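Peptidase S9 prolyl oligopeptidase catalytic domain-containing protein (Pyrococcus horikoshii, PDB 4HXF) probably hydrolyses peptide bonds as an acylaminoacyl-type serine peptidase whose assembly into a self-compartmentalising hexamer governs which substrates are admitted. Local coordinates at residues 196-201 / 238-243; 365-370 / 407-412; 400-405 / 595-600. One frame throughout, in Å; residues are numbered along the deposited sequence. Where two conformers were deposited one is given.

Contact 1: residues 196-201 / 238-243; sequences YFKYWD and KYVSEH
Lys-238 presents its backbone O to NZ of Lys-198 at 3.3 Å, the sole hydrogen bond between 196-201 and 238-243. The amine sits above the carbonyl plane, 62° out of it, rather than on a lone pair. Lys-198 gets there by setting CG opposite its own backbone N (chi1 175°) and then bending at each later torsion, which curls its chain round to the carbonyl. Tyr-239 opens a type I turn that closes at Glu-242, and its N donates to Glu-242 OE2 at 3.0 Å; a weak bond from Lys-238 N reaches the same oxygen. Val-240 follows as the apolar centre of the contact. Its CG2 lies 3.5 Å from Phe-197 O and also meets CE of Lys-198, while CG1 stands 4.0 Å from Phe-197 CB. Ser-241 turns to Glu-510 of helix 504-511, which also accepts from Val-240 N; here the turn faces the hydrolase domain. Two successive four-stranded sheets of the propeller are joined, the strand 200-206 side of one meeting the turn before strand 245-249 of the next. Asp-244, a ligand of a bound magnesium ion, comes just after the turn. The turn is held from within by Glu-242 and from outside by Glu-510, so the crossing itself, with 205 Å² buried, adds one amine-to-carbonyl bond beside a small apolar patch round Val-240.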
loop_
_atom_site.group_PDB
_atom_site.type_symbol
_atom_site.label_atom_id
_atom_site.label_comp_id
_atom_site.label_asym_id
_atom_site.label_seq_id
_atom_site.Cartn_x
_atom_site.Cartn_y
_atom_site.Cartn_z
ATOM N N TYR A 196 14.642 -0.947 45.358
ATOM C CA TYR A 196 15.129 -1.685 44.230
ATOM C C TYR A 196 16.538 -2.133 44.408
ATOM O O TYR A 196 17.306 -1.368 44.916
ATOM C CB TYR A 196 15.115 -0.795 43.019
ATOM C CG TYR A 196 13.760 -0.309 42.572
ATOM C CD1 TYR A 196 13.428 1.035 42.647
ATOM C CD2 TYR A 196 12.821 -1.200 42.155
ATOM C CE1 TYR A 196 12.190 1.456 42.177
ATOM C CE2 TYR A 196 11.546 -0.785 41.715
ATOM C CZ TYR A 196 11.267 0.583 41.688
ATOM O OH TYR A 196 9.989 0.943 41.259
ATOM N N PHE A 197 16.809 -3.411 44.127
ATOM C CA PHE A 197 18.180 -4.044 44.185
ATOM C C PHE A 197 18.651 -4.178 45.628
ATOM O O PHE A 197 19.771 -4.577 45.862
ATOM C CB PHE A 197 19.244 -3.425 43.255
ATOM C CG PHE A 197 18.933 -3.542 41.802
ATOM C CD1 PHE A 197 18.170 -2.570 41.171
ATOM C CD2 PHE A 197 19.436 -4.599 41.055
ATOM C CE1 PHE A 197 17.865 -2.642 39.818
ATOM C CE2 PHE A 197 19.126 -4.698 39.691
ATOM C CZ PHE A 197 18.358 -3.726 39.079
ATOM N N LYS A 198 17.829 -3.891 46.609
ATOM C CA LYS A 198 18.179 -3.915 48.015
ATOM C C LYS A 198 17.297 -4.762 48.909
ATOM O O LYS A 198 17.849 -5.706 49.590
ATOM C CB LYS A 198 18.373 -2.538 48.651
ATOM C CG LYS A 198 18.630 -2.620 50.190
ATOM C CD LYS A 198 20.067 -2.739 50.597
ATOM C CE LYS A 198 20.811 -1.419 50.400
ATOM N NZ LYS A 198 20.880 -0.268 51.324
ATOM N N TYR A 199 15.971 -4.523 48.897
ATOM C CA TYR A 199 15.076 -5.359 49.648
ATOM C C TYR A 199 13.881 -5.834 48.860
ATOM O O TYR A 199 13.326 -5.088 48.106
ATOM C CB TYR A 199 14.564 -4.626 50.858
ATOM C CG TYR A 199 15.669 -4.202 51.841
ATOM C CD1 TYR A 199 15.855 -2.893 52.146
ATOM C CD2 TYR A 199 16.462 -5.142 52.524
ATOM C CE1 TYR A 199 16.885 -2.454 53.011
ATOM C CE2 TYR A 199 17.449 -4.697 53.455
ATOM C CZ TYR A 199 17.624 -3.345 53.707
ATOM O OH TYR A 199 18.624 -2.805 54.586
ATOM N N TRP A 200 13.478 -7.049 49.102
ATOM C CA TRP A 200 12.302 -7.689 48.508
ATOM C C TRP A 200 11.436 -8.319 49.550
ATOM O O TRP A 200 11.867 -8.632 50.658
ATOM C CB TRP A 200 12.779 -8.888 47.622
ATOM C CG TRP A 200 13.469 -8.464 46.352
ATOM C CD1 TRP A 200 12.865 -8.246 45.070
ATOM C CD2 TRP A 200 14.891 -8.217 46.170
ATOM N NE1 TRP A 200 13.803 -7.902 44.158
ATOM C CE2 TRP A 200 15.069 -7.841 44.770
ATOM C CE3 TRP A 200 15.980 -8.159 47.026
ATOM C CZ2 TRP A 200 16.299 -7.521 44.252
ATOM C CZ3 TRP A 200 17.212 -7.897 46.480
ATOM C CH2 TRP A 200 17.360 -7.487 45.144
ATOM N N ASP A 201 10.169 -8.484 49.195
ATOM C CA ASP A 201 9.228 -9.357 49.870
ATOM C C ASP A 201 8.997 -10.560 48.955
ATOM O O ASP A 201 8.943 -10.368 47.729
ATOM C CB ASP A 201 7.916 -8.656 50.138
ATOM C CG ASP A 201 8.088 -7.375 50.975
ATOM O OD1 ASP A 201 9.033 -7.288 51.778
ATOM O OD2 ASP A 201 7.234 -6.517 50.800
ATOM N N LYS A 238 23.828 -4.258 53.734
ATOM C CA LYS A 238 23.956 -2.809 53.943
ATOM C C LYS A 238 24.212 -2.016 52.709
ATOM O O LYS A 238 23.831 -0.840 52.608
ATOM C CB LYS A 238 25.077 -2.504 54.941
ATOM C CG LYS A 238 24.775 -3.132 56.302
ATOM C CD LYS A 238 25.747 -2.686 57.337
ATOM C CE LYS A 238 25.254 -3.438 58.611
ATOM N NZ LYS A 238 25.824 -2.928 59.872
ATOM N N TYR A 239 24.983 -2.608 51.760
ATOM C CA TYR A 239 25.249 -1.958 50.461
ATOM C C TYR A 239 24.828 -2.868 49.331
ATOM O O TYR A 239 25.135 -4.099 49.450
ATOM C CB TYR A 239 26.768 -1.747 50.308
ATOM C CG TYR A 239 27.307 -0.936 51.525
ATOM C CD1 TYR A 239 27.097 0.398 51.608
ATOM C CD2 TYR A 239 27.935 -1.569 52.580
ATOM C CE1 TYR A 239 27.519 1.169 52.710
ATOM C CE2 TYR A 239 28.398 -0.862 53.676
ATOM C CZ TYR A 239 28.141 0.495 53.752
ATOM O OH TYR A 239 28.536 1.248 54.876
ATOM N N VAL A 240 24.271 -2.321 48.277
ATOM C CA VAL A 240 23.874 -3.119 47.132
ATOM C C VAL A 240 25.137 -3.710 46.539
ATOM O O VAL A 240 25.161 -4.811 45.975
ATOM C CB VAL A 240 23.141 -2.201 46.141
ATOM C CG1 VAL A 240 22.911 -2.918 44.849
ATOM C CG2 VAL A 240 21.768 -1.792 46.761
ATOM N N SER A 241 26.243 -2.962 46.674
ATOM C CA SER A 241 27.586 -3.410 46.153
ATOM C C SER A 241 28.209 -4.617 46.850
ATOM O O SER A 241 29.257 -5.095 46.372
ATOM C CB SER A 241 28.573 -2.254 46.158
ATOM O OG SER A 241 28.039 -1.105 45.367
ATOM N N GLU A 242 27.673 -5.044 47.986
ATOM C CA GLU A 242 28.123 -6.285 48.633
ATOM C C GLU A 242 28.016 -7.447 47.670
ATOM O O GLU A 242 27.115 -7.427 46.813
ATOM C CB GLU A 242 27.336 -6.569 49.945
ATOM C CG GLU A 242 27.660 -5.691 51.101
ATOM C CD GLU A 242 26.605 -6.002 52.207
ATOM O OE1 GLU A 242 26.398 -7.205 52.536
ATOM O OE2 GLU A 242 26.242 -5.079 52.822
ATOM N N HIS A 243 28.880 -8.464 47.824
ATOM C CA HIS A 243 28.833 -9.596 46.972
ATOM C C HIS A 243 27.539 -10.327 47.126
ATOM O O HIS A 243 27.272 -10.821 48.251
ATOM C CB HIS A 243 30.013 -10.506 47.241
ATOM C CG HIS A 243 31.367 -10.026 46.682
ATOM N ND1 HIS A 243 31.516 -9.035 45.708
ATOM C CD2 HIS A 243 32.640 -10.441 47.012
ATOM C CE1 HIS A 243 32.826 -8.928 45.413
ATOM N NE2 HIS A 243 33.525 -9.789 46.201
#

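Contact 2: residues 365-370 / 407-412; sequences GWYIKP and GYYIVY
Over one face of the Tyr-412 ring lies CB of Trp-366, a CH-pi contact 3.8 Å from the ring centroid and 26° off its normal. The five-membered ring of Trp-366 runs nearly parallel to the phenol, at 21°, but is slid so far that the two barely overlap. The Tyr-409 ring carries Pro-370 CD above its centre, 3.9 Å from the centroid, and has Tyr-367 CD2 at its edge. Lys-369 runs extended beside this ring, pointing the same way, and brings CE to 3.4 Å from Tyr-409 OH. Beyond the contact, one carboxylate, Glu-452, takes the hydroxyls of both Tyr-367 and Tyr-409. A leucine in place of Tyr-409 would probably uncover Pro-370 CD and leave Glu-452 without one of its two phenol partners. The strands that carry these groups run antiparallel, at 169°. Trp-366 N donates to Tyr-412 O at 2.8 Å and receives the return bond, and Ile-368 with Ile-410 repeats the exchange; between them Tyr-367 and Val-411 form a non-hydrogen-bonded pair. On the face shared with Trp-366 and Tyr-412, Ile-368 CB packs 4.0 Å from Ile-410 CB. This is the antiparallel second strand of the alpha/beta-hydrolase sheet meeting its neighbour. Four backbone bonds set the register, whereas aromatic and proline carbons close the flanks, with phenol oxygens turned toward polar partners beyond the pair.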
loop_
_atom_site.group_PDB
_atom_site.type_symbol
_atom_site.label_atom_id
_atom_site.label_comp_id
_atom_site.label_asym_id
_atom_site.label_seq_id
_atom_site.Cartn_x
_atom_site.Cartn_y
_atom_site.Cartn_z
ATOM N N GLY A 365 46.692 -5.827 36.313
ATOM C CA GLY A 365 46.593 -5.075 35.049
ATOM C C GLY A 365 46.864 -6.056 33.923
ATOM O O GLY A 365 47.339 -7.201 34.081
ATOM N N TRP A 366 46.442 -5.628 32.754
ATOM C CA TRP A 366 46.782 -6.273 31.482
ATOM C C TRP A 366 47.186 -5.289 30.386
ATOM O O TRP A 366 46.751 -4.137 30.409
ATOM C CB TRP A 366 45.621 -7.118 30.907
ATOM C CG TRP A 366 45.128 -8.242 31.803
ATOM C CD1 TRP A 366 45.446 -9.563 31.716
ATOM C CD2 TRP A 366 44.229 -8.143 32.951
ATOM N NE1 TRP A 366 44.883 -10.305 32.749
ATOM C CE2 TRP A 366 44.105 -9.492 33.499
ATOM C CE3 TRP A 366 43.563 -7.099 33.589
ATOM C CZ2 TRP A 366 43.353 -9.747 34.580
ATOM C CZ3 TRP A 366 42.778 -7.392 34.719
ATOM C CH2 TRP A 366 42.666 -8.657 35.166
ATOM N N TYR A 367 47.991 -5.781 29.437
ATOM C CA TYR A 367 48.198 -4.982 28.246
ATOM C C TYR A 367 48.380 -5.794 27.030
ATOM O O TYR A 367 48.671 -6.982 27.109
ATOM C CB TYR A 367 49.422 -4.088 28.462
ATOM C CG TYR A 367 50.751 -4.756 28.459
ATOM C CD1 TYR A 367 51.350 -5.151 29.683
ATOM C CD2 TYR A 367 51.508 -4.891 27.312
ATOM C CE1 TYR A 367 52.574 -5.715 29.716
ATOM C CE2 TYR A 367 52.769 -5.447 27.399
ATOM C CZ TYR A 367 53.287 -5.829 28.604
ATOM O OH TYR A 367 54.590 -6.330 28.645
ATOM N N ILE A 368 48.087 -5.163 25.892
ATOM C CA ILE A 368 48.310 -5.767 24.589
ATOM C C ILE A 368 49.314 -4.933 23.850
ATOM O O ILE A 368 49.217 -3.718 23.773
ATOM C CB ILE A 368 47.025 -5.837 23.740
ATOM C CG1 ILE A 368 45.965 -6.754 24.371
ATOM C CG2 ILE A 368 47.345 -6.243 22.309
ATOM C CD1 ILE A 368 44.539 -6.551 23.880
ATOM N N LYS A 369 50.306 -5.619 23.305
ATOM C CA LYS A 369 51.405 -4.989 22.523
ATOM C C LYS A 369 51.141 -5.209 21.009
ATOM O O LYS A 369 50.828 -6.341 20.562
ATOM C CB LYS A 369 52.765 -5.556 22.912
ATOM C CG LYS A 369 53.875 -4.884 22.132
ATOM C CD LYS A 369 55.185 -5.581 22.477
ATOM C CE LYS A 369 56.407 -4.843 21.949
ATOM N NZ LYS A 369 57.788 -5.435 22.285
ATOM N N PRO A 370 51.075 -4.089 20.239
ATOM C CA PRO A 370 50.844 -4.192 18.804
ATOM C C PRO A 370 52.099 -4.650 18.084
ATOM O O PRO A 370 53.177 -4.753 18.680
ATOM C CB PRO A 370 50.506 -2.740 18.438
ATOM C CG PRO A 370 51.405 -1.966 19.312
ATOM C CD PRO A 370 51.299 -2.683 20.635
ATOM N N GLY A 407 47.846 -0.606 15.652
ATOM C CA GLY A 407 49.193 -0.180 16.024
ATOM C C GLY A 407 49.218 0.489 17.408
ATOM O O GLY A 407 50.199 1.175 17.740
ATOM N N TYR A 408 48.196 0.234 18.226
ATOM C CA TYR A 408 48.163 0.792 19.595
ATOM C C TYR A 408 48.426 -0.247 20.688
ATOM O O TYR A 408 47.934 -1.362 20.606
ATOM C CB TYR A 408 46.833 1.484 19.951
ATOM C CG TYR A 408 46.344 2.612 19.071
ATOM C CD1 TYR A 408 45.808 2.393 17.797
ATOM C CD2 TYR A 408 46.479 3.935 19.489
ATOM C CE1 TYR A 408 45.425 3.421 16.956
ATOM C CE2 TYR A 408 46.079 4.974 18.629
ATOM C CZ TYR A 408 45.537 4.722 17.437
ATOM O OH TYR A 408 45.129 5.754 16.635
ATOM N N TYR A 409 49.228 0.142 21.660
ATOM C CA TYR A 409 49.186 -0.545 22.953
ATOM C C TYR A 409 47.804 -0.339 23.552
ATOM O O TYR A 409 47.232 0.745 23.473
ATOM C CB TYR A 409 50.199 0.020 23.944
ATOM C CG TYR A 409 51.612 -0.534 23.792
ATOM C CD1 TYR A 409 52.544 0.147 23.013
ATOM C CD2 TYR A 409 52.002 -1.699 24.450
ATOM C CE1 TYR A 409 53.872 -0.280 22.954
ATOM C CE2 TYR A 409 53.301 -2.152 24.371
ATOM C CZ TYR A 409 54.226 -1.428 23.614
ATOM O OH TYR A 409 55.534 -1.961 23.615
ATOM N N ILE A 410 47.330 -1.346 24.245
ATOM C CA ILE A 410 46.078 -1.303 25.002
ATOM C C ILE A 410 46.467 -1.660 26.452
ATOM O O ILE A 410 47.215 -2.644 26.697
ATOM C CB ILE A 410 45.116 -2.401 24.501
ATOM C CG1 ILE A 410 44.989 -2.382 22.956
ATOM C CG2 ILE A 410 43.769 -2.340 25.191
ATOM C CD1 ILE A 410 44.467 -1.047 22.366
ATOM N N VAL A 411 46.006 -0.820 27.376
ATOM C CA VAL A 411 46.309 -1.070 28.795
ATOM C C VAL A 411 45.048 -0.906 29.605
ATOM O O VAL A 411 44.261 -0.011 29.406
ATOM C CB VAL A 411 47.468 -0.214 29.330
ATOM C CG1 VAL A 411 47.249 1.222 29.299
ATOM C CG2 VAL A 411 47.840 -0.653 30.804
ATOM N N TYR A 412 44.865 -1.771 30.575
ATOM C CA TYR A 412 43.639 -1.744 31.386
ATOM C C TYR A 412 43.841 -2.516 32.737
ATOM O O TYR A 412 44.627 -3.485 32.797
ATOM C CB TYR A 412 42.481 -2.339 30.606
ATOM C CG TYR A 412 42.580 -3.774 30.074
ATOM C CD1 TYR A 412 43.091 -4.065 28.822
ATOM C CD2 TYR A 412 42.181 -4.826 30.841
ATOM C CE1 TYR A 412 43.170 -5.365 28.415
ATOM C CE2 TYR A 412 42.213 -6.162 30.358
ATOM C CZ TYR A 412 42.700 -6.363 29.107
ATOM O OH TYR A 412 42.718 -7.699 28.712
#

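Contact 3: residues 400-405 / 595-600; sequences MQLMAS and LFMEFF
Helix 400-405 and helix 595-600 cross at -37° with their axes 11.2 Å apart, a wide spacing that long side chains bridge, Met-403 foremost among them. Its CG stands anti to the carbonyl carbon (chi1 -53°), and the chain then bends twice, so that three successive atoms each find a different partner. CG comes to the edge of the Phe-596 ring, near its plane and 3.8 Å from CE2. The sulfur lies 5.3 Å from the centroid of that ring, again beside the rim, a Met-aromatic contact, and meets Met-597 CB at 3.7 Å. CE ends 3.8 Å from CB of Phe-600, the two side chains crossing at about a right angle. The residue before it, Leu-402, sends CD2 toward the sulfur of Met-597, but that side chain has two conformers and the touch is doubtful. Within its own helix Phe-600 brings CD1 over one face of the Phe-596 ring, toward its rim. Both helices cover the same face of the alpha/beta-hydrolase sheet: Met-403 and Phe-600 rest on Ile-381, while Phe-596 touches Phe-383 of the same strand. Ser-405 keeps its hydroxyl within its own helix, bonded to Leu-402 O at 2.6 Å. No hydrogen bond spans the helices, so dispersion and close fit do the work, and the flexible, polarisable chain of Met-403 is well suited to following a ring edge and filling the width between the axes.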
loop_
_atom_site.group_PDB
_atom_site.type_symbol
_atom_site.label_atom_id
_atom_site.label_comp_id
_atom_site.label_asym_id
_atom_site.label_seq_id
_atom_site.Cartn_x
_atom_site.Cartn_y
_atom_site.Cartn_z
ATOM N N MET A 400 39.403 -3.426 21.819
ATOM C CA MET A 400 40.777 -3.629 22.167
ATOM C C MET A 400 41.489 -4.355 21.080
ATOM O O MET A 400 42.591 -4.060 20.718
ATOM C CB MET A 400 40.890 -4.406 23.491
ATOM C CG MET A 400 40.316 -3.560 24.622
ATOM S SD MET A 400 40.550 -4.545 26.170
ATOM C CE MET A 400 40.016 -3.310 27.365
ATOM N N GLN A 401 40.874 -5.413 20.516
ATOM C CA GLN A 401 41.450 -6.112 19.399
ATOM C C GLN A 401 41.612 -5.274 18.176
ATOM O O GLN A 401 42.683 -5.256 17.539
ATOM C CB GLN A 401 40.714 -7.388 19.022
ATOM C CG GLN A 401 40.576 -8.398 20.143
ATOM C CD GLN A 401 41.912 -8.996 20.496
ATOM O OE1 GLN A 401 42.653 -9.387 19.600
ATOM N NE2 GLN A 401 42.226 -9.045 21.787
ATOM N N LEU A 402 40.579 -4.477 17.889
ATOM C CA LEU A 402 40.592 -3.578 16.757
ATOM C C LEU A 402 41.713 -2.534 16.877
ATOM O O LEU A 402 42.513 -2.398 15.931
ATOM C CB LEU A 402 39.281 -2.794 16.726
ATOM C CG LEU A 402 39.116 -1.705 15.649
ATOM C CD1 LEU A 402 39.298 -2.119 14.195
ATOM C CD2 LEU A 402 37.781 -0.935 15.930
ATOM N N MET A 403 41.838 -1.882 18.032
ATOM C CA MET A 403 42.896 -0.883 18.173
ATOM C C MET A 403 44.306 -1.424 18.217
ATOM O O MET A 403 45.273 -0.854 17.720
ATOM C CB MET A 403 42.567 0.144 19.233
ATOM C CG MET A 403 41.245 0.834 19.094
ATOM S SD MET A 403 40.994 1.680 17.541
ATOM C CE MET A 403 42.042 3.155 17.732
ATOM N N ALA A 404 44.428 -2.645 18.807
ATOM C CA ALA A 404 45.704 -3.305 18.752
ATOM C C ALA A 404 46.166 -3.543 17.316
ATOM O O ALA A 404 47.341 -3.358 16.967
ATOM C CB ALA A 404 45.666 -4.664 19.502
ATOM N N SER A 405 45.203 -3.965 16.493
ATOM C CA SER A 405 45.458 -4.230 15.093
ATOM C C SER A 405 45.890 -2.941 14.327
ATOM O O SER A 405 46.536 -3.059 13.308
ATOM C CB SER A 405 44.295 -4.882 14.393
ATOM O OG SER A 405 43.322 -3.935 14.031
ATOM N N LEU A 595 33.875 6.112 14.268
ATOM C CA LEU A 595 34.157 7.374 15.015
ATOM C C LEU A 595 35.266 7.183 16.051
ATOM O O LEU A 595 36.192 7.987 16.170
ATOM C CB LEU A 595 32.924 7.940 15.738
ATOM C CG LEU A 595 31.781 8.553 14.938
ATOM C CD1 LEU A 595 30.567 8.817 15.834
ATOM C CD2 LEU A 595 32.316 9.854 14.298
ATOM N N PHE A 596 35.148 6.092 16.809
ATOM C CA PHE A 596 36.066 5.799 17.866
ATOM C C PHE A 596 37.462 5.655 17.277
ATOM O O PHE A 596 38.439 6.268 17.750
ATOM C CB PHE A 596 35.605 4.507 18.522
ATOM C CG PHE A 596 36.438 4.007 19.709
ATOM C CD1 PHE A 596 36.019 4.229 21.011
ATOM C CD2 PHE A 596 37.576 3.219 19.510
ATOM C CE1 PHE A 596 36.758 3.782 22.086
ATOM C CE2 PHE A 596 38.280 2.698 20.576
ATOM C CZ PHE A 596 37.896 3.037 21.876
ATOM N N MET A 597 37.604 4.833 16.245
ATOM C CA MET A 597 38.934 4.597 15.728
ATOM C C MET A 597 39.503 5.851 15.076
ATOM O O MET A 597 40.692 6.134 15.278
ATOM C CB MET A 597 39.007 3.302 14.845
ATOM C CG MET A 597 38.243 3.322 13.567
ATOM S SD MET A 597 37.821 1.601 12.947
ATOM C CE MET A 597 38.679 1.886 11.429
ATOM N N GLU A 598 38.686 6.596 14.360
ATOM C CA GLU A 598 39.212 7.783 13.720
ATOM C C GLU A 598 39.578 8.925 14.637
ATOM O O GLU A 598 40.553 9.632 14.395
ATOM C CB GLU A 598 38.269 8.303 12.632
ATOM C CG GLU A 598 38.146 7.357 11.436
ATOM C CD GLU A 598 39.493 7.067 10.775
ATOM O OE1 GLU A 598 40.296 8.046 10.633
ATOM O OE2 GLU A 598 39.787 5.857 10.454
ATOM N N PHE A 599 38.866 9.063 15.738
ATOM C CA PHE A 599 39.225 10.086 16.757
ATOM C C PHE A 599 40.592 9.804 17.317
ATOM O O PHE A 599 41.448 10.656 17.363
ATOM C CB PHE A 599 38.175 10.222 17.821
ATOM C CG PHE A 599 38.319 11.451 18.652
ATOM C CD1 PHE A 599 37.884 12.673 18.131
ATOM C CD2 PHE A 599 38.946 11.408 19.912
ATOM C CE1 PHE A 599 37.993 13.814 18.908
ATOM C CE2 PHE A 599 39.143 12.574 20.627
ATOM C CZ PHE A 599 38.642 13.774 20.131
ATOM N N PHE A 600 40.884 8.534 17.661
ATOM C CA PHE A 600 42.220 8.225 18.143
ATOM C C PHE A 600 43.286 8.319 17.057
ATOM O O PHE A 600 44.357 8.836 17.322
ATOM C CB PHE A 600 42.278 6.835 18.818
ATOM C CG PHE A 600 41.799 6.840 20.253
ATOM C CD1 PHE A 600 40.780 5.994 20.685
ATOM C CD2 PHE A 600 42.289 7.771 21.183
ATOM C CE1 PHE A 600 40.435 5.924 22.047
ATOM C CE2 PHE A 600 41.815 7.776 22.534
ATOM C CZ PHE A 600 40.895 6.856 22.923
#

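How the contacts relate
Contact 1 lies at the surface, on the side of the propeller facing the hydrolase domain, whereas contacts 2 and 3 are buried in that domain, with centres 36 and 37 Å from it. Those two share a neighbourhood: helix 398-405, one half of contact 3, leads through a Schellman motif at Gly-407 into the strand of contact 2. Tyr-408 N probably bonds to Met-403 O at 3.2 Å, and Tyr-412 packs on Met-400. Chemistry follows place. At the surface, a lysine amine and a few methyls meet a turn; inside the sheet, backbone bonds fix the strands and rings cover them; between helix and helix, only apolar and sulfur contacts remain.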